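Local coordinates for protein oxidoreductase (PDB 7D5M) that binds NAD(+) and, as an inositol dehydrogenase homolog of the Gfo/Idh/MocA family, probably catalyses NAD-dependent oxidation of a polyol or sugar-like substrate, at residues M170-G175 and G204-H209; Y142-H147 and H269-R274. All blocks are in the same frame, centred on the assembly; numbering follows the deposited sequence.

Contact 1. Residues M170-G175 and G204-H209. With NAD (nicotinamide-adenine-dinucleotide), chain B.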
loop_
_atom_site.group_PDB
_atom_site.type_symbol
_atom_site.label_atom_id
_atom_site.label_comp_id
_atom_site.label_asym_id
_atom_site.label_seq_id
_atom_site.Cartn_x
_atom_site.Cartn_y
_atom_site.Cartn_z
ATOM N N MET A 170 -6.483 16.772 -9.282
ATOM C CA MET A 170 -5.993 17.378 -8.028
ATOM C C MET A 170 -7.047 17.173 -6.950
ATOM O O MET A 170 -8.258 17.298 -7.248
ATOM C CB MET A 170 -5.737 18.866 -8.239
ATOM C CG MET A 170 -4.530 19.123 -9.103
ATOM S SD MET A 170 -4.548 20.754 -9.811
ATOM C CE MET A 170 -5.658 20.518 -11.200
ATOM N N GLN A 171 -6.601 16.866 -5.736
ATOM C CA GLN A 171 -7.500 16.853 -4.571
ATOM C C GLN A 171 -6.719 17.329 -3.353
ATOM O O GLN A 171 -5.503 17.097 -3.265
ATOM C CB GLN A 171 -8.146 15.481 -4.376
ATOM C CG GLN A 171 -7.185 14.382 -3.944
ATOM C CD GLN A 171 -7.883 13.113 -3.507
ATOM O OE1 GLN A 171 -8.511 12.421 -4.307
ATOM N NE2 GLN A 171 -7.766 12.788 -2.228
ATOM N N PHE A 172 -7.419 18.012 -2.468
ATOM C CA PHE A 172 -7.004 18.173 -1.060
ATOM C C PHE A 172 -8.275 17.960 -0.246
ATOM O O PHE A 172 -9.080 18.892 -0.126
ATOM C CB PHE A 172 -6.292 19.507 -0.838
ATOM C CG PHE A 172 -5.470 19.570 0.424
ATOM C CD1 PHE A 172 -5.740 18.744 1.506
ATOM C CD2 PHE A 172 -4.423 20.472 0.535
ATOM C CE1 PHE A 172 -4.988 18.824 2.667
ATOM C CE2 PHE A 172 -3.683 20.560 1.703
ATOM C CZ PHE A 172 -3.955 19.727 2.762
ATOM N N ALA A 173 -8.489 16.723 0.191
ATOM C CA ALA A 173 -9.772 16.243 0.744
ATOM C C ALA A 173 -9.503 15.513 2.057
ATOM O O ALA A 173 -9.200 14.313 2.029
ATOM C CB ALA A 173 -10.459 15.351 -0.262
ATOM N N HIS A 174 -9.585 16.245 3.167
ATOM C CA HIS A 174 -9.422 15.724 4.544
ATOM C C HIS A 174 -10.786 15.723 5.241
ATOM O O HIS A 174 -11.731 16.315 4.706
ATOM C CB HIS A 174 -8.375 16.540 5.307
ATOM C CG HIS A 174 -8.827 17.913 5.656
ATOM N ND1 HIS A 174 -9.573 18.177 6.792
ATOM C CD2 HIS A 174 -8.640 19.092 5.034
ATOM C CE1 HIS A 174 -9.823 19.476 6.850
ATOM N NE2 HIS A 174 -9.239 20.059 5.792
ATOM N N GLY A 175 -10.878 15.061 6.393
ATOM C CA GLY A 175 -12.159 14.873 7.088
ATOM C C GLY A 175 -12.218 15.598 8.418
ATOM O O GLY A 175 -13.187 15.377 9.152
ATOM N N GLY A 204 -10.084 28.073 -1.051
ATOM C CA GLY A 204 -8.934 28.907 -0.662
ATOM C C GLY A 204 -8.031 28.182 0.309
ATOM O O GLY A 204 -6.795 28.327 0.203
ATOM N N ASP A 205 -8.607 27.422 1.238
ATOM C CA ASP A 205 -7.840 26.854 2.374
ATOM C C ASP A 205 -6.995 25.675 1.881
ATOM O O ASP A 205 -5.821 25.545 2.302
ATOM C CB ASP A 205 -8.758 26.431 3.515
ATOM C CG ASP A 205 -8.002 26.183 4.802
ATOM O OD1 ASP A 205 -7.395 27.138 5.306
ATOM O OD2 ASP A 205 -7.995 25.031 5.273
ATOM N N VAL A 206 -7.566 24.815 1.041
ATOM C CA VAL A 206 -6.862 23.558 0.660
ATOM C C VAL A 206 -6.799 23.396 -0.860
ATOM O O VAL A 206 -5.759 22.953 -1.335
ATOM C CB VAL A 206 -7.457 22.340 1.391
ATOM C CG1 VAL A 206 -7.191 22.421 2.894
ATOM C CG2 VAL A 206 -8.939 22.150 1.105
ATOM N N GLY A 207 -7.834 23.772 -1.614
ATOM C CA GLY A 207 -7.848 23.585 -3.077
ATOM C C GLY A 207 -6.652 24.234 -3.762
ATOM O O GLY A 207 -6.135 23.665 -4.749
ATOM N N THR A 208 -6.211 25.390 -3.267
ATOM C CA THR A 208 -5.143 26.196 -3.913
ATOM C C THR A 208 -3.782 25.503 -3.764
ATOM O O THR A 208 -2.870 25.830 -4.545
ATOM C CB THR A 208 -5.084 27.625 -3.366
ATOM O OG1 THR A 208 -5.104 27.562 -1.945
ATOM C CG2 THR A 208 -6.222 28.482 -3.870
ATOM N N HIS A 209 -3.630 24.569 -2.826
ATOM C CA HIS A 209 -2.335 23.865 -2.635
ATOM C C HIS A 209 -2.010 22.987 -3.843
ATOM O O HIS A 209 -0.966 23.175 -4.470
ATOM C CB HIS A 209 -2.305 23.113 -1.310
ATOM C CG HIS A 209 -1.908 23.958 -0.151
ATOM N ND1 HIS A 209 -0.708 24.641 -0.107
ATOM C CD2 HIS A 209 -2.544 24.217 1.013
ATOM C CE1 HIS A 209 -0.611 25.268 1.051
ATOM N NE2 HIS A 209 -1.735 25.039 1.758
HETATM P PA NAD B . -4.453 30.542 13.970
HETATM O O1A NAD B . -5.777 31.152 14.307
HETATM O O2A NAD B . -4.098 29.174 14.461
HETATM O O5B NAD B . -3.295 31.568 14.403
HETATM C C5B NAD B . -3.450 33.017 14.293
HETATM C C4B NAD B . -2.319 33.660 15.058
HETATM O O4B NAD B . -2.195 35.058 14.690
HETATM C C3B NAD B . -2.481 33.661 16.583
HETATM O O3B NAD B . -1.207 33.550 17.199
HETATM C C2B NAD B . -3.127 35.030 16.830
HETATM O O2B NAD B . -2.978 35.522 18.142
HETATM C C1B NAD B . -2.320 35.862 15.845
HETATM N N9A NAD B . -2.941 37.114 15.440
HETATM C C8A NAD B . -4.239 37.285 15.034
HETATM N N7A NAD B . -4.504 38.511 14.657
HETATM C C5A NAD B . -3.304 39.187 14.803
HETATM C C6A NAD B . -2.938 40.523 14.548
HETATM N N6A NAD B . -3.773 41.438 14.049
HETATM N N1A NAD B . -1.650 40.872 14.790
HETATM C C2A NAD B . -0.818 39.941 15.284
HETATM N N3A NAD B . -1.047 38.654 15.549
HETATM C C4A NAD B . -2.327 38.335 15.284
HETATM O O3 NAD B . -4.275 30.509 12.362
HETATM P PN NAD B . -3.364 29.523 11.451
HETATM O O1N NAD B . -4.108 28.241 11.196
HETATM O O2N NAD B . -1.991 29.449 12.048
HETATM O O5D NAD B . -3.316 30.317 10.060
HETATM C C5D NAD B . -2.747 31.624 9.956
HETATM C C4D NAD B . -2.537 31.875 8.488
HETATM O O4D NAD B . -1.703 30.818 7.950
HETATM C C3D NAD B . -3.824 31.850 7.654
HETATM O O3D NAD B . -3.725 32.794 6.602
HETATM C C2D NAD B . -3.867 30.412 7.125
HETATM O O2D NAD B . -4.596 30.283 5.913
HETATM C C1D NAD B . -2.377 30.159 6.886
HETATM N N1N NAD B . -1.979 28.718 6.900
HETATM C C2N NAD B . -1.238 28.219 5.850
HETATM C C3N NAD B . -0.891 26.868 5.802
HETATM C C7N NAD B . 0.055 26.432 4.704
HETATM O O7N NAD B . 0.675 27.296 4.075
HETATM N N7N NAD B . 0.196 25.128 4.492
HETATM C C4N NAD B . -1.414 26.002 6.768
HETATM C C5N NAD B . -2.177 26.521 7.814
HETATM C C6N NAD B . -2.312 27.886 7.932
HETATM O O HOH W 1 -9.629 22.814 5.358
#

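Contact 2. Residues Y142-H147 and H269-R274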
loop_
_atom_site.group_PDB
_atom_site.type_symbol
_atom_site.label_atom_id
_atom_site.label_comp_id
_atom_site.label_asym_id
_atom_site.label_seq_id
_atom_site.Cartn_x
_atom_site.Cartn_y
_atom_site.Cartn_z
ATOM N N TYR A 142 3.186 28.215 -0.199
ATOM C CA TYR A 142 2.739 26.963 -0.856
ATOM C C TYR A 142 3.797 25.895 -0.552
ATOM O O TYR A 142 4.598 25.531 -1.427
ATOM C CB TYR A 142 2.536 27.186 -2.353
ATOM C CG TYR A 142 1.321 28.001 -2.709
ATOM C CD1 TYR A 142 0.041 27.554 -2.414
ATOM C CD2 TYR A 142 1.446 29.202 -3.388
ATOM C CE1 TYR A 142 -1.083 28.287 -2.767
ATOM C CE2 TYR A 142 0.336 29.944 -3.752
ATOM C CZ TYR A 142 -0.934 29.482 -3.451
ATOM O OH TYR A 142 -2.046 30.195 -3.802
ATOM N N GLY A 143 3.828 25.465 0.705
ATOM C CA GLY A 143 4.955 24.759 1.328
ATOM C C GLY A 143 5.209 23.420 0.664
ATOM O O GLY A 143 6.368 23.007 0.618
ATOM N N TYR A 144 4.164 22.766 0.153
ATOM C CA TYR A 144 4.291 21.402 -0.425
ATOM C C TYR A 144 5.198 21.453 -1.654
ATOM O O TYR A 144 5.802 20.439 -2.007
ATOM C CB TYR A 144 2.915 20.820 -0.748
ATOM C CG TYR A 144 2.028 20.770 0.465
ATOM C CD1 TYR A 144 2.198 19.785 1.427
ATOM C CD2 TYR A 144 1.091 21.765 0.708
ATOM C CE1 TYR A 144 1.416 19.749 2.569
ATOM C CE2 TYR A 144 0.304 21.746 1.851
ATOM C CZ TYR A 144 0.474 20.740 2.785
ATOM O OH TYR A 144 -0.281 20.702 3.917
ATOM N N ALA A 145 5.319 22.627 -2.276
ATOM C CA ALA A 145 6.112 22.821 -3.509
ATOM C C ALA A 145 7.614 22.715 -3.201
ATOM O O ALA A 145 8.416 22.623 -4.161
ATOM C CB ALA A 145 5.752 24.144 -4.126
ATOM N N GLY A 146 7.990 22.726 -1.920
ATOM C CA GLY A 146 9.374 22.528 -1.467
ATOM C C GLY A 146 9.844 21.087 -1.559
ATOM O O GLY A 146 11.065 20.849 -1.421
ATOM N N HIS A 147 8.939 20.116 -1.718
ATOM C CA HIS A 147 9.316 18.681 -1.821
ATOM C C HIS A 147 10.052 18.442 -3.144
ATOM O O HIS A 147 9.498 18.808 -4.207
ATOM C CB HIS A 147 8.101 17.771 -1.652
ATOM C CG HIS A 147 7.702 17.603 -0.224
ATOM N ND1 HIS A 147 6.490 18.054 0.266
ATOM C CD2 HIS A 147 8.350 17.050 0.825
ATOM C CE1 HIS A 147 6.417 17.783 1.555
ATOM N NE2 HIS A 147 7.531 17.170 1.917
ATOM N N HIS A 269 -5.451 13.675 5.256
ATOM C CA HIS A 269 -4.992 14.872 4.506
ATOM C C HIS A 269 -5.471 14.778 3.064
ATOM O O HIS A 269 -6.232 15.650 2.635
ATOM C CB HIS A 269 -3.469 15.029 4.602
ATOM C CG HIS A 269 -3.038 16.360 5.113
ATOM N ND1 HIS A 269 -2.102 17.137 4.456
ATOM C CD2 HIS A 269 -3.388 17.043 6.225
ATOM C CE1 HIS A 269 -1.901 18.243 5.140
ATOM N NE2 HIS A 269 -2.689 18.216 6.230
ATOM N N GLY A 270 -5.038 13.735 2.362
ATOM C CA GLY A 270 -5.566 13.387 1.033
ATOM C C GLY A 270 -5.256 14.467 0.024
ATOM O O GLY A 270 -6.137 14.788 -0.773
ATOM N N GLN A 271 -4.054 15.046 0.062
ATOM C CA GLN A 271 -3.618 15.961 -1.021
ATOM C C GLN A 271 -2.882 15.128 -2.073
ATOM O O GLN A 271 -1.821 14.589 -1.771
ATOM C CB GLN A 271 -2.731 17.099 -0.521
ATOM C CG GLN A 271 -2.420 18.078 -1.636
ATOM C CD GLN A 271 -1.419 19.155 -1.295
ATOM O OE1 GLN A 271 -1.149 20.019 -2.122
ATOM N NE2 GLN A 271 -0.863 19.112 -0.089
ATOM N N LYS A 272 -3.446 15.022 -3.262
ATOM C CA LYS A 272 -2.860 14.205 -4.344
ATOM C C LYS A 272 -2.924 14.998 -5.644
ATOM O O LYS A 272 -3.871 15.781 -5.845
ATOM C CB LYS A 272 -3.584 12.861 -4.455
ATOM C CG LYS A 272 -3.658 12.054 -3.159
ATOM C CD LYS A 272 -4.532 10.798 -3.201
ATOM C CE LYS A 272 -4.127 9.806 -2.131
ATOM N NZ LYS A 272 -5.139 8.747 -1.897
ATOM N N ILE A 273 -1.940 14.787 -6.504
ATOM C CA ILE A 273 -1.980 15.323 -7.886
ATOM C C ILE A 273 -1.557 14.200 -8.823
ATOM O O ILE A 273 -0.528 13.562 -8.587
ATOM C CB ILE A 273 -1.133 16.595 -8.056
ATOM C CG1 ILE A 273 -1.153 17.061 -9.513
ATOM C CG2 ILE A 273 0.286 16.417 -7.541
ATOM C CD1 ILE A 273 -0.763 18.497 -9.695
ATOM N N ARG A 274 -2.391 13.927 -9.818
ATOM C CA ARG A 274 -2.074 12.936 -10.868
ATOM C C ARG A 274 -2.067 13.696 -12.188
ATOM O O ARG A 274 -3.082 14.327 -12.517
ATOM C CB ARG A 274 -3.087 11.790 -10.886
ATOM C CG ARG A 274 -2.772 10.711 -11.911
ATOM C CD ARG A 274 -3.771 9.565 -11.884
ATOM N NE ARG A 274 -3.419 8.509 -12.816
ATOM C CZ ARG A 274 -2.550 7.532 -12.590
ATOM N NH1 ARG A 274 -1.907 7.430 -11.434
ATOM N NH2 ARG A 274 -2.326 6.635 -13.532
#

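Contact 1. Residues M170-G175 and G204-H209
Phe172 and Val206 carry this contact, strand against helix. Val206 CB sits over one face of the Phe172 ring, 3.9 Å from its centroid and 24° off the normal. This is a CH-pi contact, displaced toward the CG rim, where CB and Phe172 CG are 3.5 Å apart. The phenyl group reaches the helix because Phe172 CG is anti to the backbone N (chi1 -162°). The two methyl groups of Val206 have different neighbours: CG2 touches the carbonyl oxygen of Phe172, also at 3.5 Å, and CG1 lies at the edge of the His174 ring. His209 CB meets the Phe172 ring at its edge. The Phe172 and His209 side chains lie side by side, and their ring planes meet at 48°, neither stacked nor edge-to-face.

One water joins the segments further along. It lies in the plane of the His174 ring, 2.8 Å from NE2, and donates to Asp205 OD2. The other ring nitrogen of His174 is hydrogen-bonded to the backbone N of Phe176. Asp205 OD1 forms a salt bridge with Arg191, an NAD-binding residue, and the backbone oxygen of Asp205 accepts a hydrogen bond from Lys115.

The helix 202-217 thus packs on the sheet of the C-terminal alpha/beta domain and turns His209 toward the cofactor. His209 NE2 is 3.3 Å from N7N of the NAD carboxamide. No direct hydrogen bond joins the two segments. Apolar and CH-pi packing and one bridging water hold the helix against the strand, consistent with the helix placing His209 beside the carboxamide.

Contact 2. Residues Y142-H147 and H269-R274
Gln271 lays its amide nitrogen over the centre of one face of the Tyr144 ring. NE2 stands 3.2 Å above the ring plane and is 3.4 Å from Tyr144 CG. The amide and ring planes are 89° apart, so the amide stands upright over the ring, with NE2 the atom nearest to it. The glutamine spans the gap as an extended chain: CG is anti to the backbone N (chi1 -175°) and the torsions beyond continue straight. The same NE2 is hydrogen-bonded to Asp286 OD2, which fixes its place over the ring.

At the far end of the tyrosine, OH meets the edge of the His269 imidazole in its plane, 3.2 Å from CE1. His269 ND1 is also hydrogen-bonded to Asp286 OD2, so one carboxylate oxygen holds both side chains that meet the tyrosine.

The 3-10 segment 143-146 follows strand 138-140, the last strand of the parallel Rossmann sheet. Strand 271-277 belongs to the mixed sheet of the C-terminal domain. The contact therefore ties the chain leaving the Rossmann sheet to the sheet of the C-terminal alpha/beta domain of this Gfo/Idh/MocA fold, and the cofactor lies close to Tyr144. Replacing Tyr144 with an alanine is likely to leave the Gln271 amide without the ring beneath it and to open a gap beside His269.

Within segment 142-147, His147 N hydrogen-bonds to Tyr144 O at 3.2 Å, and His147 ND1 adds a weak bond to the same oxygen. His325 of a second subunit packs on Tyr144 and meets the His269 ring edge-to-face.

Overall arrangement
Contacts 1 and 2 lie side by side, with centres about 9 Å apart. Along the chain, contact 1 is nested within the loop that contact 2 closes. Strands 165-173 and 271-277 are neighbours in the mixed sheet. Gln171 O lies 2.9 Å from Lys272 N, a probable hydrogen bond between them. Side chains also link the two contacts: His209 CB is 3.4 Å from Gln271 OE1, and the rings of His209 and Tyr144 meet edge-to-face. Phe172 touches Tyr144, Gln271 and His269. Both contacts approach the cofactor: His209 belongs to the NAD pocket, and the Tyr144 side chain comes within about 4 Å of NAD.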